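Local coordinates for aspartate aminotransferase (Leishmania major, PDB 4H51), which probably catalyses transfer of the amino group of L-aspartate to 2-oxoglutarate as a homodimer, using pyridoxal 5'-phosphate as cofactor, at residues F133-T138 and A157-I162; V226-A231 and Y245-F250; E335-M340 and N394-T399. All blocks are in the same frame, centred on the assembly; numbering follows the deposited sequence.

Along the chain the contacts follow one another, contact 1 closing before contact 2 opens and contact 2 before contact 3. Contacts 1 and 2 are both attached to the one mixed sheet: the first joins the loops leading into neighbouring strands 140-144 and 162-169, the second packs helix 245-252 on strand 225-230. Their centres lie about 22 Å apart, their nearest atoms about 7 Å. Contact 3, between helix 320-350 and the turn before helix 400-416, is about 25 Å from contact 2 and about 38 Å from contact 1, centre to centre, and lies across the chain's centre from contact 1. The contacts thus sample these strand-entering loops, the sheet's buried helical layer and the C-terminal part of the fold.

Contact 1: residues F133-T138 and A157-I162; sequences FDAETT and AGWKNI
Ala-135 sets its methyl group over the six-membered ring of Trp-159, CB standing 3.8 Å from the ring centroid and 14° off the normal, a CH-pi contact. The indole reaches this place by folding back: its CB points away from residues 133-138, but CG lies anti to the carbonyl carbon (chi1 -68°) and returns the ring beneath the methyl. Phe-133 CB approaches Trp-159 CH2 obliquely, while Thr-138 O lies at the indole edge in the ring plane, 3.5 Å from Trp-159 CZ3. The indole nitrogen NE1 is satisfied by Ala-126 O.

The backbones are tied by Lys-160 N, which donates to Ala-135 O at 3.0 Å in a nearly straight bond. A bridging water adds to this link, donating to Ala-135 O and Thr-138 O and accepting from Asn-161 N, so Ala-135 O is gripped by both an amide and a water. Asn-161, with CG anti to its N (chi1 -180°), extends ND2 to Thr-137 O at 3.1 Å; that oxygen lies in the amide plane, although the donor is tilted from the carbonyl plane.

Toward solvent, Glu-136 and Lys-160 run side by side, with Lys-160 CG 3.7 Å from Glu-136 OE2. Glu-136 OE2 and Lys-160 NZ stay 5.0 Å apart, and a second water joins Glu-136 OE2 to Gly-158 O. Asp-134 braces residues 133-138: OD1 accepts from Glu-136 N in an Asx turn, OD2 from Thr-137 OG1, and the backbone O from both Thr-137 N and Thr-138 N.

Gly-158 ends helix 148-156 in a Schellman motif, and residues 133-138 connect helix 117-129 to strand 140-144. Trp-159 packs on both helices through Val-154 and Leu-129 and on Ile-140 of the strand, while Phe-133 touches Arg-20 of the second subunit.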
ATOM      1  N   PHE B 133     -22.397  -4.559   6.094  1.00 17.84           N
ATOM      2  CA  PHE B 133     -23.408  -4.976   5.119  1.00 17.79           C
ATOM      3  C   PHE B 133     -23.091  -6.393   4.675  1.00 18.32           C
ATOM      4  O   PHE B 133     -21.980  -6.856   4.807  1.00 19.82           O
ATOM      5  CB  PHE B 133     -23.426  -4.046   3.879  1.00 17.28           C
ATOM      6  CG  PHE B 133     -23.899  -2.672   4.169  1.00 16.85           C
ATOM      7  CD1 PHE B 133     -22.999  -1.684   4.586  1.00 16.14           C
ATOM      8  CD2 PHE B 133     -25.255  -2.345   4.068  1.00 17.56           C
ATOM      9  CE1 PHE B 133     -23.430  -0.422   4.899  1.00 16.07           C
ATOM     10  CE2 PHE B 133     -25.697  -1.046   4.365  1.00 17.42           C
ATOM     11  CZ  PHE B 133     -24.791  -0.098   4.795  1.00 17.02           C
ATOM     12  N   ASP B 134     -24.084  -7.084   4.127  1.00 18.45           N
ATOM     13  CA  ASP B 134     -23.872  -8.420   3.604  1.00 18.19           C
ATOM     14  C   ASP B 134     -23.384  -8.323   2.178  1.00 17.37           C
ATOM     15  O   ASP B 134     -24.202  -8.187   1.281  1.00 17.45           O
ATOM     16  CB  ASP B 134     -25.185  -9.211   3.680  1.00 18.72           C
ATOM     17  CG  ASP B 134     -25.080 -10.563   3.086  1.00 19.57           C
ATOM     18  OD1 ASP B 134     -23.972 -10.972   2.761  1.00 18.82           O
ATOM     19  OD2 ASP B 134     -26.133 -11.264   2.970  1.00 22.76           O
ATOM     20  N   ALA B 135     -22.073  -8.411   1.949  1.00 17.46           N
ATOM     21  CA  ALA B 135     -21.525  -8.213   0.590  1.00 17.44           C
ATOM     22  C   ALA B 135     -21.840  -9.341  -0.414  1.00 18.37           C
ATOM     23  O   ALA B 135     -21.615  -9.184  -1.620  1.00 17.50           O
ATOM     24  CB  ALA B 135     -20.015  -7.950   0.618  1.00 18.32           C
ATOM     25  N   GLU B 136     -22.399 -10.443   0.072  1.00 19.54           N
ATOM     26  CA  GLU B 136     -22.871 -11.507  -0.813  1.00 20.51           C
ATOM     27  C   GLU B 136     -24.174 -11.139  -1.518  1.00 19.60           C
ATOM     28  O   GLU B 136     -24.478 -11.692  -2.551  1.00 20.34           O
ATOM     29  CB  GLU B 136     -23.075 -12.800   0.016  1.00 23.04           C
ATOM     30  CG  GLU B 136     -21.779 -13.317   0.621  1.00 25.18           C
ATOM     31  CD  GLU B 136     -20.839 -13.900  -0.431  1.00 26.71           C
ATOM     32  OE1 GLU B 136     -21.281 -14.675  -1.296  1.00 31.36           O
ATOM     33  OE2 GLU B 136     -19.645 -13.586  -0.402  1.00 29.88           O
ATOM     34  N   THR B 137     -24.901 -10.181  -0.967  1.00 19.43           N
ATOM     35  CA  THR B 137     -26.298  -9.878  -1.311  1.00 20.76           C
ATOM     36  C   THR B 137     -26.591  -8.399  -1.576  1.00 19.08           C
ATOM     37  O   THR B 137     -27.270  -8.043  -2.550  1.00 18.59           O
ATOM     38  CB  THR B 137     -27.185 -10.279  -0.111  1.00 22.01           C
ATOM     39  OG1 THR B 137     -27.064 -11.684   0.092  1.00 28.21           O
ATOM     40  CG2 THR B 137     -28.554  -9.978  -0.378  1.00 24.13           C
ATOM     41  N   THR B 138     -26.121  -7.544  -0.668  1.00 17.31           N
ATOM     42  CA  THR B 138     -26.397  -6.099  -0.733  1.00 15.85           C
ATOM     43  C   THR B 138     -25.775  -5.528  -2.013  1.00 14.51           C
ATOM     44  O   THR B 138     -24.588  -5.707  -2.250  1.00 13.35           O
ATOM     45  CB  THR B 138     -25.780  -5.386   0.511  1.00 16.01           C
ATOM     46  OG1 THR B 138     -26.322  -5.922   1.703  1.00 16.73           O
ATOM     47  CG2 THR B 138     -26.017  -3.888   0.516  1.00 16.34           C
ATOM     48  N   ALA B 157     -12.662  -6.704  -3.164  1.00 14.66           N
ATOM     49  CA  ALA B 157     -13.035  -6.567  -1.742  1.00 15.11           C
ATOM     50  C   ALA B 157     -14.149  -7.524  -1.269  1.00 16.08           C
ATOM     51  O   ALA B 157     -14.466  -7.540  -0.088  1.00 17.13           O
ATOM     52  CB  ALA B 157     -13.475  -5.131  -1.472  1.00 14.92           C
ATOM     53  N   GLY B 158     -14.777  -8.284  -2.183  1.00 15.54           N
ATOM     54  CA  GLY B 158     -15.767  -9.293  -1.804  1.00 16.57           C
ATOM     55  C   GLY B 158     -17.224  -9.004  -2.223  1.00 16.04           C
ATOM     56  O   GLY B 158     -18.150  -9.762  -1.884  1.00 17.05           O
ATOM     57  N   TRP B 159     -17.438  -7.957  -2.992  1.00 14.17           N
ATOM     58  CA  TRP B 159     -18.801  -7.593  -3.384  1.00 14.80           C
ATOM     59  C   TRP B 159     -19.272  -8.395  -4.557  1.00 15.19           C
ATOM     60  O   TRP B 159     -18.678  -8.314  -5.603  1.00 14.94           O
ATOM     61  CB  TRP B 159     -18.946  -6.101  -3.655  1.00 13.98           C
ATOM     62  CG  TRP B 159     -18.785  -5.331  -2.385  1.00 13.55           C
ATOM     63  CD1 TRP B 159     -17.590  -4.931  -1.783  1.00 13.63           C
ATOM     64  CD2 TRP B 159     -19.831  -4.909  -1.459  1.00 14.00           C
ATOM     65  NE1 TRP B 159     -17.821  -4.278  -0.619  1.00 13.60           N
ATOM     66  CE2 TRP B 159     -19.150  -4.239  -0.355  1.00 13.58           C
ATOM     67  CE3 TRP B 159     -21.215  -4.983  -1.444  1.00 14.05           C
ATOM     68  CZ2 TRP B 159     -19.830  -3.706   0.700  1.00 13.75           C
ATOM     69  CZ3 TRP B 159     -21.893  -4.424  -0.368  1.00 14.45           C
ATOM     70  CH2 TRP B 159     -21.218  -3.799   0.683  1.00 14.14           C
ATOM     71  N   LYS B 160     -20.345  -9.151  -4.359  1.00 15.64           N
ATOM     72  CA  LYS B 160     -20.856 -10.119  -5.338  1.00 16.72           C
ATOM     73  C   LYS B 160     -22.010  -9.566  -6.223  1.00 16.74           C
ATOM     74  O   LYS B 160     -22.337 -10.149  -7.278  1.00 16.91           O
ATOM     75  CB  LYS B 160     -21.316 -11.386  -4.593  1.00 18.60           C
ATOM     76  CG  LYS B 160     -20.243 -11.982  -3.661  1.00 19.49           C
ATOM     77  CD  LYS B 160     -19.003 -12.336  -4.448  1.00 20.75           C
ATOM     78  CE  LYS B 160     -17.880 -12.930  -3.575  1.00 23.46           C
ATOM     79  NZ  LYS B 160     -16.613 -13.239  -4.342  1.00 24.06           N
ATOM     80  N   ASN B 161     -22.627  -8.454  -5.795  1.00 16.61           N
ATOM     81  CA  ASN B 161     -23.775  -7.879  -6.505  1.00 15.44           C
ATOM     82  C   ASN B 161     -23.494  -6.414  -6.817  1.00 14.77           C
ATOM     83  O   ASN B 161     -23.986  -5.509  -6.145  1.00 14.08           O
ATOM     84  CB  ASN B 161     -25.038  -8.061  -5.685  1.00 15.92           C
ATOM     85  CG  ASN B 161     -26.281  -7.497  -6.347  1.00 16.19           C
ATOM     86  OD1 ASN B 161     -26.332  -7.280  -7.570  1.00 17.67           O
ATOM     87  ND2 ASN B 161     -27.318  -7.305  -5.550  1.00 16.31           N
ATOM     88  N   ILE B 162     -22.645  -6.204  -7.821  1.00 13.98           N
ATOM     89  CA  ILE B 162     -22.247  -4.870  -8.262  1.00 13.44           C
ATOM     90  C   ILE B 162     -23.249  -4.374  -9.309  1.00 14.05           C
ATOM     91  O   ILE B 162     -23.557  -5.095 -10.264  1.00 15.21           O
ATOM     92  CB  ILE B 162     -20.817  -4.874  -8.837  1.00 12.99           C
ATOM     93  CG1 ILE B 162     -19.835  -5.398  -7.773  1.00 12.66           C
ATOM     94  CG2 ILE B 162     -20.395  -3.466  -9.335  1.00 13.04           C
ATOM     95  CD1 ILE B 162     -18.473  -5.838  -8.342  1.00 13.25           C
TER
HETATM   96  O   HOH W   1     -22.772  -7.364  -3.267  1.00 16.18           O
HETATM   97  O   HOH W   2     -18.140 -11.518   0.007  1.00 23.95           O

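Contact 2: residues V226-A231 and Y245-F250; sequences VFFDSA and YAARLF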
ATOM      1  N   VAL B 226     -23.664   6.008   1.852  1.00 10.27           N
ATOM      2  CA  VAL B 226     -22.895   6.818   0.866  1.00  9.99           C
ATOM      3  C   VAL B 226     -21.390   6.610   1.042  1.00  9.61           C
ATOM      4  O   VAL B 226     -20.842   6.788   2.138  1.00  9.91           O
ATOM      5  CB  VAL B 226     -23.250   8.322   0.977  1.00  9.68           C
ATOM      6  CG1 VAL B 226     -22.358   9.176   0.106  1.00  9.42           C
ATOM      7  CG2 VAL B 226     -24.732   8.582   0.625  1.00 10.02           C
ATOM      8  N   PHE B 227     -20.715   6.318  -0.058  1.00  9.86           N
ATOM      9  CA  PHE B 227     -19.247   6.233  -0.136  1.00  9.72           C
ATOM     10  C   PHE B 227     -18.757   7.205  -1.213  1.00  9.69           C
ATOM     11  O   PHE B 227     -18.871   6.945  -2.392  1.00  9.60           O
ATOM     12  CB  PHE B 227     -18.833   4.793  -0.460  1.00  9.94           C
ATOM     13  CG  PHE B 227     -17.370   4.480  -0.318  1.00  9.89           C
ATOM     14  CD1 PHE B 227     -16.472   5.372   0.175  1.00  9.94           C
ATOM     15  CD2 PHE B 227     -16.918   3.203  -0.663  1.00 10.39           C
ATOM     16  CE1 PHE B 227     -15.129   5.060   0.336  1.00 10.17           C
ATOM     17  CE2 PHE B 227     -15.594   2.859  -0.506  1.00 10.15           C
ATOM     18  CZ  PHE B 227     -14.682   3.787  -0.001  1.00 10.17           C
ATOM     19  N   PHE B 228     -18.215   8.337  -0.795  1.00  9.51           N
ATOM     20  CA  PHE B 228     -17.659   9.332  -1.704  1.00  9.51           C
ATOM     21  C   PHE B 228     -16.253   8.950  -2.118  1.00  9.68           C
ATOM     22  O   PHE B 228     -15.416   8.581  -1.292  1.00  9.81           O
ATOM     23  CB  PHE B 228     -17.636  10.736  -1.073  1.00  9.60           C
ATOM     24  CG  PHE B 228     -18.934  11.488  -1.169  1.00  9.64           C
ATOM     25  CD1 PHE B 228     -19.429  11.883  -2.414  1.00  9.73           C
ATOM     26  CD2 PHE B 228     -19.629  11.883  -0.026  1.00  9.90           C
ATOM     27  CE1 PHE B 228     -20.608  12.616  -2.493  1.00  9.81           C
ATOM     28  CE2 PHE B 228     -20.794  12.586  -0.102  1.00 10.39           C
ATOM     29  CZ  PHE B 228     -21.308  12.931  -1.364  1.00 10.36           C
ATOM     30  N   ASP B 229     -15.993   9.041  -3.413  1.00  9.93           N
ATOM     31  CA  ASP B 229     -14.659   8.912  -3.955  1.00 10.13           C
ATOM     32  C   ASP B 229     -14.262  10.349  -4.282  1.00 10.43           C
ATOM     33  O   ASP B 229     -14.888  10.988  -5.155  1.00 11.06           O
ATOM     34  CB  ASP B 229     -14.671   8.048  -5.221  1.00 10.35           C
ATOM     35  CG  ASP B 229     -13.280   7.746  -5.758  1.00 10.93           C
ATOM     36  OD1 ASP B 229     -12.343   8.509  -5.402  1.00 12.95           O
ATOM     37  OD2 ASP B 229     -13.122   6.770  -6.546  1.00  9.95           O
ATOM     38  N   SER B 230     -13.302  10.889  -3.537  1.00 10.33           N
ATOM     39  CA  SER B 230     -12.879  12.279  -3.665  1.00 10.80           C
ATOM     40  C   SER B 230     -11.425  12.390  -4.122  1.00 11.01           C
ATOM     41  O   SER B 230     -10.509  12.547  -3.319  1.00 11.12           O
ATOM     42  CB  SER B 230     -13.119  12.996  -2.317  1.00 11.19           C
ATOM     43  OG  SER B 230     -12.733  14.334  -2.409  1.00 12.34           O
ATOM     44  N   ALA B 231     -11.192  12.200  -5.425  1.00 12.02           N
ATOM     45  CA  ALA B 231      -9.821  12.152  -5.944  1.00 11.85           C
ATOM     46  C   ALA B 231      -9.331  13.514  -6.515  1.00 12.49           C
ATOM     47  O   ALA B 231      -8.131  13.704  -6.734  1.00 11.99           O
ATOM     48  CB  ALA B 231      -9.721  11.057  -7.027  1.00 12.24           C
ATOM     49  N   TYR B 245     -18.490  20.893  -1.631  1.00 12.29           N
ATOM     50  CA  TYR B 245     -19.888  21.127  -1.322  1.00 12.10           C
ATOM     51  C   TYR B 245     -20.651  19.838  -1.034  1.00 11.45           C
ATOM     52  O   TYR B 245     -21.391  19.739  -0.063  1.00 11.49           O
ATOM     53  CB  TYR B 245     -20.573  21.889  -2.478  1.00 12.46           C
ATOM     54  CG  TYR B 245     -22.001  22.227  -2.166  1.00 13.01           C
ATOM     55  CD1 TYR B 245     -22.306  23.392  -1.447  1.00 13.60           C
ATOM     56  CD2 TYR B 245     -23.062  21.399  -2.541  1.00 12.98           C
ATOM     57  CE1 TYR B 245     -23.607  23.721  -1.142  1.00 13.99           C
ATOM     58  CE2 TYR B 245     -24.372  21.726  -2.224  1.00 13.57           C
ATOM     59  CZ  TYR B 245     -24.635  22.888  -1.495  1.00 14.25           C
ATOM     60  OH  TYR B 245     -25.930  23.267  -1.163  1.00 14.75           O
ATOM     61  N   ALA B 246     -20.454  18.821  -1.864  1.00 10.88           N
ATOM     62  CA  ALA B 246     -21.286  17.637  -1.762  1.00 10.59           C
ATOM     63  C   ALA B 246     -21.049  16.919  -0.439  1.00 10.54           C
ATOM     64  O   ALA B 246     -21.979  16.630   0.307  1.00 10.53           O
ATOM     65  CB  ALA B 246     -21.085  16.717  -2.977  1.00 10.29           C
ATOM     66  N   ALA B 247     -19.793  16.597  -0.141  1.00 10.67           N
ATOM     67  CA  ALA B 247     -19.449  15.964   1.128  1.00 10.65           C
ATOM     68  C   ALA B 247     -19.901  16.819   2.297  1.00 11.32           C
ATOM     69  O   ALA B 247     -20.413  16.291   3.287  1.00 11.62           O
ATOM     70  CB  ALA B 247     -17.925  15.740   1.216  1.00 10.35           C
ATOM     71  N   ARG B 248     -19.704  18.143   2.229  1.00 11.66           N
ATOM     72  CA  ARG B 248     -20.106  19.014   3.368  1.00 12.11           C
ATOM     73  C   ARG B 248     -21.605  19.084   3.565  1.00 12.50           C
ATOM     74  O   ARG B 248     -22.084  19.083   4.704  1.00 12.84           O
ATOM     75  CB  ARG B 248     -19.518  20.449   3.290  1.00 12.45           C
ATOM     76  CG  ARG B 248     -18.014  20.471   3.363  1.00 12.15           C
ATOM     77  CD  ARG B 248     -17.426  21.845   3.235  1.00 12.76           C
ATOM     78  NE  ARG B 248     -15.951  21.762   3.232  1.00 12.83           N
ATOM     79  CZ  ARG B 248     -15.170  22.801   3.015  1.00 13.02           C
ATOM     80  NH1 ARG B 248     -15.704  23.992   2.838  1.00 13.87           N
ATOM     81  NH2 ARG B 248     -13.862  22.640   3.013  1.00 13.77           N
ATOM     82  N   LEU B 249     -22.348  19.095   2.464  1.00 12.40           N
ATOM     83  CA  LEU B 249     -23.832  19.032   2.523  1.00 12.77           C
ATOM     84  C   LEU B 249     -24.323  17.737   3.092  1.00 12.62           C
ATOM     85  O   LEU B 249     -25.214  17.734   3.940  1.00 13.42           O
ATOM     86  CB  LEU B 249     -24.438  19.160   1.119  1.00 12.77           C
ATOM     87  CG  LEU B 249     -25.960  18.983   0.918  1.00 13.62           C
ATOM     88  CD1 LEU B 249     -26.804  20.103   1.526  1.00 14.28           C
ATOM     89  CD2 LEU B 249     -26.195  18.876  -0.580  1.00 14.09           C
ATOM     90  N   PHE B 250     -23.774  16.603   2.620  1.00 12.07           N
ATOM     91  CA  PHE B 250     -24.196  15.313   3.154  1.00 12.14           C
ATOM     92  C   PHE B 250     -23.919  15.219   4.667  1.00 12.43           C
ATOM     93  O   PHE B 250     -24.732  14.685   5.419  1.00 12.67           O
ATOM     94  CB  PHE B 250     -23.563  14.142   2.370  1.00 11.59           C
ATOM     95  CG  PHE B 250     -24.196  13.858   1.009  1.00 11.48           C
ATOM     96  CD1 PHE B 250     -24.543  14.873   0.128  1.00 11.97           C
ATOM     97  CD2 PHE B 250     -24.374  12.563   0.578  1.00 11.44           C
ATOM     98  CE1 PHE B 250     -25.063  14.610  -1.111  1.00 11.84           C
ATOM     99  CE2 PHE B 250     -24.924  12.282  -0.671  1.00 11.42           C
ATOM    100  CZ  PHE B 250     -25.282  13.317  -1.510  1.00 11.52           C
TER
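Phe-228 drives the edge of its ring into the face of Phe-250, an edge-to-face pair with centroids 4.9 Å apart and planes at 64°. Phe-228 CZ stands over the centre of the Phe-250 ring, and CE2 comes within 3.6 Å of Phe-250 CD2. In Phe-228 CG lies anti to the carbonyl carbon (chi1 -83°), which carries the ring toward the helix. Val-226 wedges in beside the rings: its CG2 meets the rim of the Phe-250 ring in plane, 3.9 Å from CE2, while its CG1 lies over one face of Phe-228, offset toward the rim.

The alanine methyls are met more loosely, although Phe-228 CE2 comes within 3.8 Å of Ala-247 CA. Ala-246 CB is 4.1 Å from Phe-228 CZ, and Ala-247 CB is 4.4 Å from Phe-228 CD2. Tyr-245, Arg-248 and Leu-249 are partly exposed and make no contact with residues 226-231; Arg-248 points away from them and forms a salt bridge with Asp-241.

Strand 226-230 and helix 245-250 run nearly antiparallel, at 155°, with axes 10.4 Å apart. This is the helix-on-sheet layering of the large domain in this aminotransferase family. Leu-195 and Leu-259 of the adjoining strands extend the apolar layer. Phe-228 faces the helix while its neighbour Asp-229 has OD2 close to N1 of the cofactor-bearing modified lysine at position 265, consistent with a layer lying behind the pyridoxal phosphate site.

Contact 3: residues E335-M340 and N394-T399; sequences ERIRTM and NMAGLT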
ATOM      1  N   GLU B 335      -7.159  26.655 -13.753  1.00 16.98           N
ATOM      2  CA  GLU B 335      -7.380  27.674 -14.760  1.00 18.10           C
ATOM      3  C   GLU B 335      -6.718  27.259 -16.088  1.00 17.75           C
ATOM      4  O   GLU B 335      -7.293  27.487 -17.149  1.00 17.12           O
ATOM      5  CB  GLU B 335      -6.870  29.035 -14.291  1.00 21.03           C
ATOM      6  CG  GLU B 335      -6.723  30.121 -15.342  1.00 23.27           C
ATOM      7  CD  GLU B 335      -8.024  30.584 -15.946  1.00 26.54           C
ATOM      8  OE1 GLU B 335      -9.118  30.358 -15.369  1.00 27.95           O
ATOM      9  OE2 GLU B 335      -7.945  31.200 -17.030  1.00 32.74           O
ATOM     10  N   ARG B 336      -5.519  26.636 -16.038  1.00 16.76           N
ATOM     11  CA  ARG B 336      -4.859  26.227 -17.289  1.00 16.34           C
ATOM     12  C   ARG B 336      -5.691  25.178 -18.011  1.00 16.05           C
ATOM     13  O   ARG B 336      -5.781  25.167 -19.244  1.00 16.20           O
ATOM     14  CB  ARG B 336      -3.431  25.707 -17.050  1.00 16.03           C
ATOM     15  CG  ARG B 336      -2.564  25.674 -18.310  1.00 16.40           C
ATOM     16  CD  ARG B 336      -1.290  24.858 -18.132  1.00 16.10           C
ATOM     17  NE  ARG B 336      -1.586  23.424 -18.288  1.00 15.32           N
ATOM     18  CZ  ARG B 336      -1.857  22.817 -19.448  1.00 15.23           C
ATOM     19  NH1 ARG B 336      -1.839  23.484 -20.604  1.00 15.74           N
ATOM     20  NH2 ARG B 336      -2.134  21.512 -19.450  1.00 14.46           N
ATOM     21  N   ILE B 337      -6.292  24.292 -17.241  1.00 15.87           N
ATOM     22  CA  ILE B 337      -7.202  23.283 -17.818  1.00 15.72           C
ATOM     23  C   ILE B 337      -8.349  23.965 -18.519  1.00 16.42           C
ATOM     24  O   ILE B 337      -8.723  23.581 -19.640  1.00 16.53           O
ATOM     25  CB  ILE B 337      -7.742  22.313 -16.752  1.00 15.18           C
ATOM     26  CG1 ILE B 337      -6.565  21.495 -16.158  1.00 14.59           C
ATOM     27  CG2 ILE B 337      -8.787  21.369 -17.372  1.00 15.41           C
ATOM     28  CD1 ILE B 337      -6.907  20.701 -14.908  1.00 13.87           C
ATOM     29  N   ARG B 338      -8.947  24.966 -17.870  1.00 17.58           N
ATOM     30  CA  ARG B 338     -10.012  25.711 -18.526  1.00 18.64           C
ATOM     31  C   ARG B 338      -9.584  26.354 -19.828  1.00 18.93           C
ATOM     32  O   ARG B 338     -10.376  26.361 -20.766  1.00 19.22           O
ATOM     33  CB  ARG B 338     -10.583  26.808 -17.633  1.00 20.67           C
ATOM     34  CG  ARG B 338     -11.455  26.349 -16.498  1.00 21.20           C
ATOM     35  CD  ARG B 338     -11.936  27.607 -15.757  1.00 23.90           C
ATOM     36  NE  ARG B 338     -12.020  27.191 -14.397  1.00 25.92           N
ATOM     37  CZ  ARG B 338     -11.272  27.571 -13.369  1.00 25.42           C
ATOM     38  NH1 ARG B 338     -10.431  28.599 -13.373  1.00 25.90           N
ATOM     39  NH2 ARG B 338     -11.508  26.934 -12.245  1.00 27.37           N
ATOM     40  N   THR B 339      -8.363  26.921 -19.891  1.00 19.16           N
ATOM     41  CA  THR B 339      -7.849  27.530 -21.101  1.00 19.79           C
ATOM     42  C   THR B 339      -7.681  26.494 -22.211  1.00 19.20           C
ATOM     43  O   THR B 339      -7.953  26.794 -23.373  1.00 19.09           O
ATOM     44  CB  THR B 339      -6.546  28.392 -20.918  1.00 21.39           C
ATOM     45  OG1 THR B 339      -5.365  27.580 -20.726  1.00 22.57           O
ATOM     46  CG2 THR B 339      -6.701  29.350 -19.735  1.00 20.87           C
ATOM     47  N   MET B 340      -7.309  25.267 -21.844  1.00 18.08           N
ATOM     48  CA  MET B 340      -7.225  24.187 -22.849  1.00 17.48           C
ATOM     49  C   MET B 340      -8.622  23.803 -23.374  1.00 17.40           C
ATOM     50  O   MET B 340      -8.809  23.564 -24.568  1.00 16.91           O
ATOM     51  CB  MET B 340      -6.498  22.963 -22.233  1.00 16.87           C
ATOM     52  CG  MET B 340      -5.014  23.225 -21.923  1.00 16.62           C
ATOM     53  SD  MET B 340      -4.022  23.735 -23.346  1.00 17.86           S
ATOM     54  CE  MET B 340      -3.959  25.558 -23.304  1.00 18.51           C
ATOM     55  N   ASN B 394      -7.761  13.438 -21.391  1.00 14.02           N
ATOM     56  CA  ASN B 394      -7.159  14.237 -20.335  1.00 13.48           C
ATOM     57  C   ASN B 394      -6.869  15.609 -20.867  1.00 14.15           C
ATOM     58  O   ASN B 394      -5.879  15.823 -21.512  1.00 13.16           O
ATOM     59  CB  ASN B 394      -5.875  13.577 -19.827  1.00 13.36           C
ATOM     60  CG  ASN B 394      -5.154  14.424 -18.836  1.00 13.06           C
ATOM     61  OD1 ASN B 394      -5.769  15.267 -18.182  1.00 12.70           O
ATOM     62  ND2 ASN B 394      -3.815  14.269 -18.763  1.00 13.42           N
ATOM     63  N   MET B 395      -7.735  16.564 -20.552  1.00 14.70           N
ATOM     64  CA  MET B 395      -7.580  17.910 -21.019  1.00 15.30           C
ATOM     65  C   MET B 395      -6.433  18.593 -20.329  1.00 14.99           C
ATOM     66  O   MET B 395      -5.830  19.501 -20.877  1.00 15.76           O
ATOM     67  CB  MET B 395      -8.873  18.730 -20.838  1.00 16.19           C
ATOM     68  CG  MET B 395     -10.127  18.065 -21.381  1.00 16.41           C
ATOM     69  SD  MET B 395     -10.130  17.860 -23.191  1.00 17.61           S
ATOM     70  CE  MET B 395     -10.387  19.529 -23.789  1.00 16.66           C
ATOM     71  N   ALA B 396      -6.057  18.098 -19.151  1.00 14.10           N
ATOM     72  CA  ALA B 396      -4.914  18.658 -18.439  1.00 13.87           C
ATOM     73  C   ALA B 396      -3.589  18.221 -19.071  1.00 14.00           C
ATOM     74  O   ALA B 396      -2.538  18.732 -18.716  1.00 14.30           O
ATOM     75  CB  ALA B 396      -4.963  18.209 -16.977  1.00 13.65           C
ATOM     76  N   GLY B 397      -3.648  17.299 -20.020  1.00 14.09           N
ATOM     77  CA  GLY B 397      -2.446  16.875 -20.751  1.00 14.52           C
ATOM     78  C   GLY B 397      -2.156  17.682 -21.994  1.00 15.28           C
ATOM     79  O   GLY B 397      -1.144  17.450 -22.657  1.00 15.52           O
ATOM     80  N   LEU B 398      -3.073  18.598 -22.316  1.00 15.55           N
ATOM     81  CA  LEU B 398      -2.978  19.414 -23.512  1.00 16.73           C
ATOM     82  C   LEU B 398      -2.043  20.614 -23.362  1.00 17.55           C
ATOM     83  O   LEU B 398      -1.850  21.151 -22.273  1.00 18.46           O
ATOM     84  CB  LEU B 398      -4.355  19.936 -23.905  1.00 16.32           C
ATOM     85  CG  LEU B 398      -5.358  18.959 -24.441  1.00 16.23           C
ATOM     86  CD1 LEU B 398      -6.750  19.610 -24.526  1.00 16.16           C
ATOM     87  CD2 LEU B 398      -4.906  18.341 -25.770  1.00 16.13           C
ATOM     88  N   THR B 399      -1.506  21.033 -24.491  1.00 18.21           N
ATOM     89  CA  THR B 399      -0.889  22.340 -24.672  1.00 18.52           C
ATOM     90  C   THR B 399      -1.724  23.100 -25.708  1.00 19.35           C
ATOM     91  O   THR B 399      -2.567  22.506 -26.404  1.00 18.37           O
ATOM     92  CB  THR B 399       0.551  22.188 -25.174  1.00 18.98           C
ATOM     93  OG1 THR B 399       0.558  21.698 -26.522  1.00 18.85           O
ATOM     94  CG2 THR B 399       1.386  21.257 -24.217  1.00 18.43           C
TER
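One face of helix 335-340 meets the 3-10 turn 395-397 and the residues after it, the backbones coming nearest at Ile-337 and Ala-396, with CA atoms 5.2 Å apart. Arg-336 reaches across with its guanidinium end-on, NH1 and NH2 both donating to Leu-398 O at 2.9 Å. The bonds are bent, at 139° each, as expected when two nitrogens share one oxygen, and that oxygen lies near the guanidinium plane. A bend at chi3 (81°) turns the group toward the turn, and weak bonds from NE to Tyr-54 OH and from NH2 to Arg-55 O steady it further. The Met-340 and Leu-398 side chains lie alongside one another, running opposite ways, with Met-340 SD 3.9 Å from Leu-398 CB and 3.5 Å from Leu-398 O. Nearer the 3-10 turn, Ile-337 CG1 packs on Ala-396 CB at 3.7 Å.

The turn leaves strand 392-394 and leads through Leu-398 to Thr-399, the N-cap of helix 400-416. Met-395 and Leu-398 also pack on Val-344, one helical turn beyond Met-340, so the turn between strand 392-394 and helix 400-416 lies packed against helix 320-350.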